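Uncharacterized protein Tfu_2867 (Thermobifida fusca, PDB 2QE6) binds S-adenosylmethionine and is probably a methyltransferase, although its substrate is not known. Local coordinates at residues R67-L72 with Q92-V97. The protein carries 1 engineered substitution. Sequence-based numbering, arbitrary orientation. Where two conformers were deposited one is given.
Sequences RGVRFL and QNTHEV
V69, on helix 54-75, packs against V97 and T94 at the start of helix 94-101, joining two neighbouring helices beside the parallel strands of a Rossmann-like methyltransferase fold. The tight part is buried and mostly apolar. CG1 of V69 stands anti to its backbone N (chi1 172°), which turns it toward helix 94-101, where it meets both CB of V97 (3.8 Å) and the carbonyl O of T94 (3.7 Å). Its other branch, CG2, meets CG2 of T94 at 4.0 Å, the two side chains crossing at about a right angle. Beta-branched residues suit this small interface, since their methyl groups sit close to the helix backbone. T94 does two jobs: CG2 joins the apolar patch, while OG1 hydrogen-bonds to OD2 of D83 and links the first turn of helix 94-101 to strand 80-84. Toward the looser, partly exposed margin, R70 contributes just the root of its side chain, with CB 4.1 Å from CG1 of V97. In the conformer given, the chain then leads away from helix 94-101, and its NH2 forms a salt bridge with OD2 of D250. CG1 of V97 reaches from the buried patch to within 3.7 Å of the backbone N of R70.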
# COMPACT_ATOMS: atom_id res chain seq x y z
N ARG A 67 -9.77 -5.65 -4.40
CA ARG A 67 -10.97 -6.00 -3.65
C ARG A 67 -11.34 -4.94 -2.60
O ARG A 67 -12.52 -4.65 -2.40
CB ARG A 67 -10.85 -7.39 -2.99
CG ARG A 67 -10.65 -8.54 -3.97
CD ARG A 67 -10.98 -9.91 -3.38
NE ARG A 67 -10.25 -10.16 -2.14
CZ ARG A 67 -8.97 -10.52 -2.08
NH1 ARG A 67 -8.25 -10.67 -3.20
NH2 ARG A 67 -8.39 -10.72 -0.90
N GLY A 68 -10.34 -4.40 -1.91
CA GLY A 68 -10.59 -3.41 -0.88
C GLY A 68 -11.02 -2.06 -1.45
O GLY A 68 -11.93 -1.44 -0.96
N VAL A 69 -10.37 -1.62 -2.52
CA VAL A 69 -10.75 -0.37 -3.13
C VAL A 69 -12.15 -0.49 -3.72
O VAL A 69 -12.93 0.43 -3.64
CB VAL A 69 -9.71 0.10 -4.15
CG1 VAL A 69 -10.20 1.27 -4.91
CG2 VAL A 69 -8.40 0.41 -3.44
N ARG A 70 -12.47 -1.64 -4.32
CA ARG A 70 -13.81 -1.89 -4.85
C ARG A 70 -14.86 -1.85 -3.73
O ARG A 70 -15.93 -1.29 -3.92
CB ARG A 70 -13.87 -3.24 -5.58
CG ARG A 70 -15.21 -3.51 -6.25
CD ARG A 70 -15.24 -4.86 -6.96
NE ARG A 70 -15.04 -5.97 -6.02
CZ ARG A 70 -14.15 -6.95 -6.16
NH1 ARG A 70 -13.34 -6.99 -7.21
NH2 ARG A 70 -14.08 -7.89 -5.23
N PHE A 71 -14.54 -2.42 -2.57
CA PHE A 71 -15.44 -2.33 -1.41
C PHE A 71 -15.66 -0.87 -1.00
O PHE A 71 -16.79 -0.41 -0.82
CB PHE A 71 -14.89 -3.15 -0.22
CG PHE A 71 -15.47 -2.76 1.11
CD1 PHE A 71 -16.72 -3.20 1.49
CD2 PHE A 71 -14.74 -1.99 2.01
CE1 PHE A 71 -17.27 -2.83 2.74
CE2 PHE A 71 -15.29 -1.60 3.23
CZ PHE A 71 -16.55 -2.03 3.60
N LEU A 72 -14.57 -0.13 -0.90
CA LEU A 72 -14.61 1.25 -0.42
C LEU A 72 -15.35 2.18 -1.35
O LEU A 72 -16.18 2.97 -0.90
CB LEU A 72 -13.18 1.76 -0.22
CG LEU A 72 -12.44 1.21 0.98
CD1 LEU A 72 -10.96 1.55 0.88
CD2 LEU A 72 -13.06 1.66 2.33
N GLN A 92 -3.76 -2.84 -12.79
CA GLN A 92 -4.99 -2.38 -12.08
C GLN A 92 -4.64 -1.48 -10.90
O GLN A 92 -4.37 -1.98 -9.80
CB GLN A 92 -5.79 -3.54 -11.50
CG GLN A 92 -6.71 -4.26 -12.47
CD GLN A 92 -7.51 -5.35 -11.78
OE1 GLN A 92 -6.93 -6.28 -11.21
NE2 GLN A 92 -8.83 -5.24 -11.80
N ASN A 93 -4.67 -0.17 -11.11
CA ASN A 93 -4.30 0.76 -10.06
C ASN A 93 -5.53 1.25 -9.32
O ASN A 93 -6.67 1.13 -9.83
CB ASN A 93 -3.56 1.97 -10.65
CG ASN A 93 -2.28 1.59 -11.36
OD1 ASN A 93 -1.38 1.02 -10.76
ND2 ASN A 93 -2.20 1.90 -12.65
N THR A 94 -5.29 1.83 -8.15
CA THR A 94 -6.36 2.35 -7.27
C THR A 94 -7.42 3.17 -7.96
O THR A 94 -8.60 2.85 -7.82
CB THR A 94 -5.75 3.15 -6.14
OG1 THR A 94 -4.84 2.29 -5.46
CG2 THR A 94 -6.83 3.67 -5.16
N HIS A 95 -7.02 4.19 -8.71
CA HIS A 95 -7.99 5.08 -9.34
C HIS A 95 -8.83 4.39 -10.42
O HIS A 95 -9.99 4.75 -10.68
CB HIS A 95 -7.28 6.33 -9.87
CG HIS A 95 -6.60 6.15 -11.19
ND1 HIS A 95 -5.32 5.65 -11.31
CD2 HIS A 95 -6.99 6.50 -12.45
CE1 HIS A 95 -4.96 5.65 -12.58
NE2 HIS A 95 -5.95 6.16 -13.29
N GLU A 96 -8.23 3.39 -11.04
CA GLU A 96 -8.90 2.58 -12.06
C GLU A 96 -9.97 1.71 -11.41
O GLU A 96 -11.09 1.65 -11.85
CB GLU A 96 -7.85 1.74 -12.80
CG GLU A 96 -6.92 2.59 -13.70
CD GLU A 96 -5.58 1.90 -14.05
OE1 GLU A 96 -5.32 0.76 -13.59
OE2 GLU A 96 -4.79 2.53 -14.79
N VAL A 97 -9.61 1.03 -10.33
CA VAL A 97 -10.61 0.31 -9.55
C VAL A 97 -11.71 1.25 -9.04
O VAL A 97 -12.89 0.99 -9.24
CB VAL A 97 -9.95 -0.41 -8.35
CG1 VAL A 97 -10.95 -1.33 -7.71
CG2 VAL A 97 -8.75 -1.19 -8.86